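PDB 4OHF: cytosolic IMP-GMP specific 5'-nucleotidase from Legionella pneumophila subsp. pneumophila, which probably hydrolyses the 5'-phosphate of purine nucleoside monophosphates such as IMP and GMP, as a magnesium-dependent member of the haloacid dehalogenase (HAD) superfamily. Local coordinates for residues B[206-211]-B[243-248]; B[238-243]-B[272-277]; B[258-263]-B[276-281]. All coordinates share one frame; numbering follows the deposited sequence.

Contact 1 of 3, residues B[206-211]-B[243-248]; sequences FILTNS and TLANKP. With PO4 (phosphate ion), chain H.
N210 and K247 meet through an amide that serves both as acceptor and as donor. K247 N lies in the plane of that amide, on a lone pair of N210 OD1, 2.9 Å away and almost perfectly straight at 178°; N210 ND2 reaches back to K247 O only weakly. Two backbone bonds join the segments nearer T243, from A245 N to T209 O (2.8 Å) and from L244 N to S211 O (3.0 Å). The lysine chain bends at chi3 (-66°), turning NZ onto L208 O at 2.9 Å; Y300 OH shares NZ, with D23 a weak partner.

Phosphate binding engages both segments. The ion, probably acquired during crystallisation, takes T209 OG1 on O3 at 2.7 Å, while its O4 receives K247 NZ at 2.8 Å and N210 N besides. T209, just after strand 204-208, and K247 are placed like the motif II threonine and motif III lysine of HAD phosphatases, consistent with those roles near the magnesium ligands D23 and D25. T209 OG1 also accepts from S211 N, forming an ST turn, and S211 OG bonds to D25 and K174.

Apolar contact is modest: L208 CD1 touches A245 CB at 3.7 Å, and the T209 and T243 side chains run alongside one another, methyl group beside methyl group.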
loop_
_atom_site.group_PDB
_atom_site.type_symbol
_atom_site.label_atom_id
_atom_site.label_comp_id
_atom_site.label_asym_id
_atom_site.label_seq_id
_atom_site.Cartn_x
_atom_site.Cartn_y
_atom_site.Cartn_z
ATOM N N PHE B 206 -5.799 -35.967 8.022
ATOM C CA PHE B 206 -6.924 -35.414 7.281
ATOM C C PHE B 206 -6.491 -34.900 5.915
ATOM O O PHE B 206 -5.335 -34.517 5.716
ATOM C CB PHE B 206 -7.635 -34.307 8.096
ATOM C CG PHE B 206 -6.830 -33.039 8.296
ATOM C CD1 PHE B 206 -6.972 -31.953 7.418
ATOM C CD2 PHE B 206 -6.010 -32.886 9.417
ATOM C CE1 PHE B 206 -6.317 -30.731 7.665
ATOM C CE2 PHE B 206 -5.348 -31.667 9.672
ATOM C CZ PHE B 206 -5.508 -30.588 8.792
ATOM N N ILE B 207 -7.423 -34.917 4.968
ATOM C CA ILE B 207 -7.174 -34.438 3.626
ATOM C C ILE B 207 -7.694 -33.012 3.498
ATOM O O ILE B 207 -8.764 -32.684 4.012
ATOM C CB ILE B 207 -7.884 -35.329 2.592
ATOM C CG1 ILE B 207 -7.238 -36.713 2.591
ATOM C CG2 ILE B 207 -7.803 -34.702 1.194
ATOM C CD1 ILE B 207 -7.881 -37.676 1.647
ATOM N N LEU B 208 -6.937 -32.161 2.820
ATOM C CA LEU B 208 -7.348 -30.771 2.620
ATOM C C LEU B 208 -7.037 -30.481 1.150
ATOM O O LEU B 208 -5.921 -30.072 0.804
ATOM C CB LEU B 208 -6.547 -29.843 3.544
ATOM C CG LEU B 208 -6.879 -28.351 3.580
ATOM C CD1 LEU B 208 -8.291 -28.152 4.126
ATOM C CD2 LEU B 208 -5.867 -27.619 4.455
ATOM N N THR B 209 -8.035 -30.706 0.295
ATOM C CA THR B 209 -7.880 -30.528 -1.145
ATOM C C THR B 209 -8.726 -29.429 -1.767
ATOM O O THR B 209 -9.779 -29.064 -1.261
ATOM C CB THR B 209 -8.226 -31.833 -1.891
ATOM O OG1 THR B 209 -8.261 -31.585 -3.295
ATOM C CG2 THR B 209 -9.598 -32.358 -1.467
ATOM N N ASN B 210 -8.277 -28.910 -2.895
ATOM C CA ASN B 210 -9.041 -27.882 -3.584
ATOM C C ASN B 210 -9.994 -28.536 -4.603
ATOM O O ASN B 210 -10.789 -27.852 -5.233
ATOM C CB ASN B 210 -8.094 -26.897 -4.281
ATOM C CG ASN B 210 -7.753 -25.696 -3.413
ATOM O OD1 ASN B 210 -7.926 -25.718 -2.197
ATOM N ND2 ASN B 210 -7.259 -24.644 -4.038
ATOM N N SER B 211 -9.903 -29.858 -4.756
ATOM C CA SER B 211 -10.752 -30.610 -5.686
ATOM C C SER B 211 -12.064 -30.888 -4.996
ATOM O O SER B 211 -12.117 -30.925 -3.765
ATOM C CB SER B 211 -10.112 -31.951 -6.053
ATOM O OG SER B 211 -8.880 -31.761 -6.727
ATOM N N THR B 243 -12.948 -30.822 1.229
ATOM C CA THR B 243 -12.903 -30.573 -0.206
ATOM C C THR B 243 -13.234 -29.135 -0.628
ATOM O O THR B 243 -13.840 -28.377 0.136
ATOM C CB THR B 243 -13.829 -31.547 -0.903
ATOM O OG1 THR B 243 -15.173 -31.316 -0.467
ATOM C CG2 THR B 243 -13.440 -32.965 -0.535
ATOM N N LEU B 244 -12.850 -28.777 -1.857
ATOM C CA LEU B 244 -13.032 -27.420 -2.365
ATOM C C LEU B 244 -12.597 -26.517 -1.205
ATOM O O LEU B 244 -13.284 -25.567 -0.818
ATOM C CB LEU B 244 -14.492 -27.163 -2.750
ATOM C CG LEU B 244 -14.932 -27.622 -4.149
ATOM C CD1 LEU B 244 -16.424 -27.374 -4.322
ATOM C CD2 LEU B 244 -14.150 -26.880 -5.230
ATOM N N ALA B 245 -11.438 -26.849 -0.647
ATOM C CA ALA B 245 -10.894 -26.130 0.486
ATOM C C ALA B 245 -10.691 -24.663 0.196
ATOM O O ALA B 245 -10.795 -23.830 1.084
ATOM C CB ALA B 245 -9.582 -26.761 0.922
ATOM N N ASN B 246 -10.400 -24.356 -1.055
ATOM C CA ASN B 246 -10.172 -22.982 -1.466
ATOM C C ASN B 246 -8.920 -22.394 -0.788
ATOM O O ASN B 246 -8.963 -21.329 -0.166
ATOM C CB ASN B 246 -11.412 -22.129 -1.163
ATOM C CG ASN B 246 -11.440 -20.826 -1.949
ATOM O OD1 ASN B 246 -12.387 -20.056 -1.837
ATOM N ND2 ASN B 246 -10.405 -20.577 -2.753
ATOM N N LYS B 247 -7.810 -23.110 -0.904
ATOM C CA LYS B 247 -6.545 -22.640 -0.365
ATOM C C LYS B 247 -6.034 -21.614 -1.390
ATOM O O LYS B 247 -6.353 -21.696 -2.578
ATOM C CB LYS B 247 -5.562 -23.806 -0.251
ATOM C CG LYS B 247 -5.947 -24.849 0.780
ATOM C CD LYS B 247 -5.065 -26.104 0.676
ATOM C CE LYS B 247 -5.316 -26.840 -0.653
ATOM N NZ LYS B 247 -4.496 -28.074 -0.815
ATOM N N PRO B 248 -5.205 -20.662 -0.959
ATOM C CA PRO B 248 -4.693 -20.460 0.394
ATOM C C PRO B 248 -5.688 -19.832 1.360
ATOM O O PRO B 248 -5.514 -19.919 2.585
ATOM C CB PRO B 248 -3.491 -19.556 0.163
ATOM C CG PRO B 248 -3.979 -18.688 -0.958
ATOM C CD PRO B 248 -4.625 -19.688 -1.896
HETATM P P PO4 H . -5.249 -30.226 -4.115
HETATM O O1 PO4 H . -6.094 -30.018 -5.322
HETATM O O2 PO4 H . -3.819 -30.173 -4.483
HETATM O O3 PO4 H . -5.555 -31.556 -3.519
HETATM O O4 PO4 H . -5.528 -29.150 -3.131
#

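Contact 2 of 3, residues B[238-243]-B[272-277]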
loop_
_atom_site.group_PDB
_atom_site.type_symbol
_atom_site.label_atom_id
_atom_site.label_comp_id
_atom_site.label_asym_id
_atom_site.label_seq_id
_atom_site.Cartn_x
_atom_site.Cartn_y
_atom_site.Cartn_z
ATOM N N PHE B 238 -8.574 -41.571 7.060
ATOM C CA PHE B 238 -8.735 -40.148 7.332
ATOM C C PHE B 238 -9.807 -39.726 8.337
ATOM O O PHE B 238 -10.960 -40.143 8.261
ATOM C CB PHE B 238 -8.942 -39.430 5.997
ATOM C CG PHE B 238 -7.915 -39.796 4.969
ATOM C CD1 PHE B 238 -6.598 -39.390 5.115
ATOM C CD2 PHE B 238 -8.249 -40.610 3.893
ATOM C CE1 PHE B 238 -5.627 -39.791 4.208
ATOM C CE2 PHE B 238 -7.282 -41.021 2.970
ATOM C CZ PHE B 238 -5.971 -40.611 3.132
ATOM N N GLU B 239 -9.399 -38.880 9.281
ATOM C CA GLU B 239 -10.288 -38.365 10.316
ATOM C C GLU B 239 -11.287 -37.429 9.645
ATOM O O GLU B 239 -12.491 -37.584 9.802
ATOM C CB GLU B 239 -9.471 -37.609 11.366
ATOM C CG GLU B 239 -10.218 -37.293 12.655
ATOM C CD GLU B 239 -10.514 -38.532 13.501
ATOM O OE1 GLU B 239 -10.990 -38.365 14.645
ATOM O OE2 GLU B 239 -10.276 -39.666 13.021
ATOM N N PHE B 240 -10.768 -36.453 8.901
ATOM C CA PHE B 240 -11.591 -35.498 8.162
ATOM C C PHE B 240 -11.108 -35.461 6.734
ATOM O O PHE B 240 -9.941 -35.766 6.435
ATOM C CB PHE B 240 -11.444 -34.073 8.687
ATOM C CG PHE B 240 -11.920 -33.880 10.081
ATOM C CD1 PHE B 240 -11.072 -34.118 11.156
ATOM C CD2 PHE B 240 -13.216 -33.435 10.320
ATOM C CE1 PHE B 240 -11.505 -33.910 12.457
ATOM C CE2 PHE B 240 -13.668 -33.221 11.615
ATOM C CZ PHE B 240 -12.809 -33.460 12.690
ATOM N N VAL B 241 -12.002 -35.068 5.847
ATOM C CA VAL B 241 -11.638 -34.935 4.459
ATOM C C VAL B 241 -12.359 -33.678 4.010
ATOM O O VAL B 241 -13.572 -33.673 3.859
ATOM C CB VAL B 241 -12.027 -36.204 3.628
ATOM C CG1 VAL B 241 -13.406 -36.639 3.980
ATOM C CG2 VAL B 241 -11.912 -35.921 2.127
ATOM N N ILE B 242 -11.583 -32.607 3.851
ATOM C CA ILE B 242 -12.084 -31.295 3.453
ATOM C C ILE B 242 -11.851 -31.005 1.960
ATOM O O ILE B 242 -10.711 -30.931 1.492
ATOM C CB ILE B 242 -11.404 -30.204 4.313
ATOM C CG1 ILE B 242 -11.498 -30.593 5.793
ATOM C CG2 ILE B 242 -12.060 -28.860 4.072
ATOM C CD1 ILE B 242 -10.777 -29.641 6.739
ATOM N N THR B 243 -12.948 -30.822 1.229
ATOM C CA THR B 243 -12.903 -30.573 -0.206
ATOM C C THR B 243 -13.234 -29.135 -0.628
ATOM O O THR B 243 -13.840 -28.377 0.136
ATOM C CB THR B 243 -13.829 -31.547 -0.903
ATOM O OG1 THR B 243 -15.173 -31.316 -0.467
ATOM C CG2 THR B 243 -13.440 -32.965 -0.535
ATOM N N GLY B 272 -22.359 -25.199 14.861
ATOM C CA GLY B 272 -21.669 -25.861 15.946
ATOM C C GLY B 272 -20.335 -26.382 15.445
ATOM O O GLY B 272 -19.939 -26.083 14.318
ATOM N N PRO B 273 -19.615 -27.170 16.257
ATOM C CA PRO B 273 -18.314 -27.720 15.865
ATOM C C PRO B 273 -18.395 -28.808 14.793
ATOM O O PRO B 273 -19.359 -29.574 14.738
ATOM C CB PRO B 273 -17.766 -28.253 17.182
ATOM C CG PRO B 273 -19.011 -28.747 17.854
ATOM C CD PRO B 273 -19.979 -27.609 17.613
ATOM N N ILE B 274 -17.381 -28.873 13.940
ATOM C CA ILE B 274 -17.348 -29.891 12.897
ATOM C C ILE B 274 -16.864 -31.195 13.525
ATOM O O ILE B 274 -15.984 -31.203 14.384
ATOM C CB ILE B 274 -16.396 -29.503 11.738
ATOM C CG1 ILE B 274 -14.983 -29.283 12.274
ATOM C CG2 ILE B 274 -16.904 -28.245 11.039
ATOM C CD1 ILE B 274 -13.985 -28.933 11.197
ATOM N N VAL B 275 -17.452 -32.301 13.098
ATOM C CA VAL B 275 -17.089 -33.596 13.637
ATOM C C VAL B 275 -16.565 -34.458 12.503
ATOM O O VAL B 275 -16.960 -34.282 11.353
ATOM C CB VAL B 275 -18.315 -34.289 14.299
ATOM C CG1 VAL B 275 -18.699 -33.557 15.578
ATOM C CG2 VAL B 275 -19.492 -34.305 13.332
ATOM N N PRO B 276 -15.680 -35.409 12.822
ATOM C CA PRO B 276 -15.113 -36.288 11.803
ATOM C C PRO B 276 -16.099 -36.548 10.675
ATOM O O PRO B 276 -17.265 -36.860 10.913
ATOM C CB PRO B 276 -14.767 -37.541 12.592
ATOM C CG PRO B 276 -14.341 -36.970 13.923
ATOM C CD PRO B 276 -15.379 -35.906 14.179
ATOM N N GLY B 277 -15.625 -36.389 9.444
ATOM C CA GLY B 277 -16.478 -36.597 8.288
ATOM C C GLY B 277 -15.978 -35.826 7.082
ATOM O O GLY B 277 -14.841 -35.352 7.061
#
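With CG anti to its carbonyl carbon (chi1 -64°), F240 swings its ring across to the chain at V275-P276. V241 is set differently: chi1 of 45° puts CG1 between the backbone N and the carbonyl carbon, where it lies 3.6 Å from G277 O. E239 OE1 lies alongside the proline ring, 3.7 Å from P276 CG.

The aromatic ring carries most of the side-chain contact. P276 CA sits over one of its faces in a CH-pi contact, 3.8 Å from the centroid of the F240 ring and displaced toward the rim. I274 O lies at the edge of the same ring, near its plane, while I274 CG1 approaches F240 CE2 at 4.2 Å. P276 CD adds an apolar contact with F240 CZ at 3.8 Å.

Strands 240-243 and 277-281 are parallel neighbours in the central sheet of the HAD-type core. V241 N donates to G277 O at 3.1 Å, and the same carbonyl oxygen receives a CA-H contact from F240. On the preceding side G277 N makes only a weak, bent bond to E239 O. G277, having no side chain, meets the other segment through its backbone.

Outside the pair, the ring of F287 in helix 284-290 meets that of F240 edge-to-face, and F206 of strand 204-208 packs against F240 as well. The approach to the strand is held by Y279 OH, to which V275 N is hydrogen-bonded.

Contact 3 of 3, residues B[258-263]-B[276-281]; sequences LSVNPE and PGVYQG
L258 and Q280 exchange two backbone bonds as an antiparallel hydrogen-bonded pair, with L258 N to Q280 O at 3.0 Å and Q280 N to L258 O at 2.9 Å. Beyond them S259 and Y279 form a non-hydrogen-bonded pair, and V260 N then binds V278 O at 3.1 Å.

Side chains follow the pairing. V260 CB meets V278 CG1 at 3.8 Å. The valine has CG1 anti to the backbone N (chi1 -171°), which leaves CG2 resting against the backbone of Y279. On the other face the Y279 ring reaches S259, its CD2 being 3.8 Å from S259 CA.

This antiparallel pair extends the otherwise mainly parallel HAD-type sheet: strand 277-281 runs parallel to 240-243, and strand 257-260 pairs antiparallel with its far side. The two strand segments make an angle of 137°, well short of strict antiparallel.

A water over one face of the Y279 ring donates to V278 O and also bonds to S259 OG. Past the strand end, N261 OD1 accepts from E263 N in an Asx turn. At the subunit interface L258 packs against L258 of the second subunit, while Q280 OE1 bonds to N269 of that subunit.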
loop_
_atom_site.group_PDB
_atom_site.type_symbol
_atom_site.label_atom_id
_atom_site.label_comp_id
_atom_site.label_asym_id
_atom_site.label_seq_id
_atom_site.Cartn_x
_atom_site.Cartn_y
_atom_site.Cartn_z
ATOM N N LEU B 258 -19.106 -26.518 5.070
ATOM C CA LEU B 258 -20.356 -27.075 4.583
ATOM C C LEU B 258 -20.230 -28.568 4.834
ATOM O O LEU B 258 -19.207 -29.172 4.537
ATOM C CB LEU B 258 -20.538 -26.783 3.089
ATOM C CG LEU B 258 -20.912 -25.331 2.753
ATOM C CD1 LEU B 258 -20.965 -25.118 1.254
ATOM C CD2 LEU B 258 -22.266 -25.022 3.366
ATOM N N SER B 259 -21.254 -29.166 5.416
ATOM C CA SER B 259 -21.193 -30.589 5.700
ATOM C C SER B 259 -21.613 -31.373 4.466
ATOM O O SER B 259 -22.653 -31.088 3.873
ATOM C CB SER B 259 -22.101 -30.921 6.876
ATOM O OG SER B 259 -21.976 -32.284 7.216
ATOM N N VAL B 260 -20.805 -32.351 4.072
ATOM C CA VAL B 260 -21.122 -33.137 2.892
ATOM C C VAL B 260 -21.645 -34.516 3.231
ATOM O O VAL B 260 -21.040 -35.238 4.029
ATOM C CB VAL B 260 -19.889 -33.319 1.970
ATOM C CG1 VAL B 260 -20.316 -33.942 0.650
ATOM C CG2 VAL B 260 -19.210 -31.995 1.733
ATOM N N ASN B 261 -22.778 -34.868 2.631
ATOM C CA ASN B 261 -23.373 -36.184 2.809
ATOM C C ASN B 261 -22.475 -37.079 1.952
ATOM O O ASN B 261 -22.448 -36.946 0.729
ATOM C CB ASN B 261 -24.802 -36.179 2.270
ATOM C CG ASN B 261 -25.511 -37.505 2.467
ATOM O OD1 ASN B 261 -25.126 -38.530 1.893
ATOM N ND2 ASN B 261 -26.556 -37.490 3.280
ATOM N N PRO B 262 -21.723 -37.994 2.588
ATOM C CA PRO B 262 -20.804 -38.912 1.902
ATOM C C PRO B 262 -21.412 -39.798 0.821
ATOM O O PRO B 262 -20.703 -40.240 -0.093
ATOM C CB PRO B 262 -20.191 -39.705 3.053
ATOM C CG PRO B 262 -21.281 -39.719 4.065
ATOM C CD PRO B 262 -21.798 -38.312 4.024
ATOM N N GLU B 263 -22.718 -40.048 0.914
ATOM C CA GLU B 263 -23.401 -40.878 -0.072
ATOM C C GLU B 263 -23.718 -40.099 -1.339
ATOM O O GLU B 263 -23.011 -40.211 -2.345
ATOM C CB GLU B 263 -24.712 -41.454 0.488
ATOM C CG GLU B 263 -24.548 -42.529 1.566
ATOM C CD GLU B 263 -24.263 -41.953 2.945
ATOM O OE1 GLU B 263 -25.122 -41.191 3.454
ATOM O OE2 GLU B 263 -23.189 -42.266 3.518
ATOM N N PRO B 276 -15.680 -35.409 12.822
ATOM C CA PRO B 276 -15.113 -36.288 11.803
ATOM C C PRO B 276 -16.099 -36.548 10.675
ATOM O O PRO B 276 -17.265 -36.860 10.913
ATOM C CB PRO B 276 -14.767 -37.541 12.592
ATOM C CG PRO B 276 -14.341 -36.970 13.923
ATOM C CD PRO B 276 -15.379 -35.906 14.179
ATOM N N GLY B 277 -15.625 -36.389 9.444
ATOM C CA GLY B 277 -16.478 -36.597 8.288
ATOM C C GLY B 277 -15.978 -35.826 7.082
ATOM O O GLY B 277 -14.841 -35.352 7.061
ATOM N N VAL B 278 -16.836 -35.692 6.075
ATOM C CA VAL B 278 -16.479 -34.984 4.859
ATOM C C VAL B 278 -17.066 -33.577 4.893
ATOM O O VAL B 278 -18.163 -33.385 5.406
ATOM C CB VAL B 278 -17.011 -35.727 3.633
ATOM C CG1 VAL B 278 -16.520 -35.043 2.370
ATOM C CG2 VAL B 278 -16.568 -37.178 3.679
ATOM N N TYR B 279 -16.328 -32.603 4.357
ATOM C CA TYR B 279 -16.774 -31.220 4.317
ATOM C C TYR B 279 -16.329 -30.519 3.032
ATOM O O TYR B 279 -15.575 -31.076 2.224
ATOM C CB TYR B 279 -16.219 -30.424 5.511
ATOM C CG TYR B 279 -16.771 -30.815 6.866
ATOM C CD1 TYR B 279 -16.242 -31.902 7.575
ATOM C CD2 TYR B 279 -17.835 -30.111 7.435
ATOM C CE1 TYR B 279 -16.756 -32.275 8.818
ATOM C CE2 TYR B 279 -18.363 -30.476 8.676
ATOM C CZ TYR B 279 -17.818 -31.560 9.366
ATOM O OH TYR B 279 -18.318 -31.919 10.606
ATOM N N GLN B 280 -16.812 -29.290 2.855
ATOM C CA GLN B 280 -16.452 -28.465 1.706
ATOM C C GLN B 280 -16.129 -27.070 2.246
ATOM O O GLN B 280 -16.765 -26.620 3.203
ATOM C CB GLN B 280 -17.613 -28.395 0.704
ATOM C CG GLN B 280 -17.316 -27.519 -0.499
ATOM C CD GLN B 280 -18.329 -27.678 -1.608
ATOM O OE1 GLN B 280 -18.428 -28.744 -2.212
ATOM N NE2 GLN B 280 -19.079 -26.621 -1.887
ATOM N N GLY B 281 -15.140 -26.403 1.648
ATOM C CA GLY B 281 -14.749 -25.073 2.101
ATOM C C GLY B 281 -14.088 -25.047 3.478
ATOM O O GLY B 281 -13.172 -25.835 3.761
HETATM O O HOH W 1 -19.498 -34.212 7.804
#

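Overall arrangement
From the N terminus, contact 1 opens at the end of strand 204-208 and closes after strand 240-243, its loop holding helix 213-224. Contact 2 starts before that closure, at 238, and ends at 277, so the two cross and share T243. Contact 3 opens at 258, after contact 1 has closed and within the loop of contact 2, and finishes in strand 277-281, which follows the second segment of contact 2, with P276 and G277 shared. The sheet order 204-208, 240-243, 277-281, 257-260 is tied across the contacts: I207 and T209 bond to I242, while T243 joins Y279 and G281. Contact 1 faces the magnesium site, and contact 3 borders the second subunit.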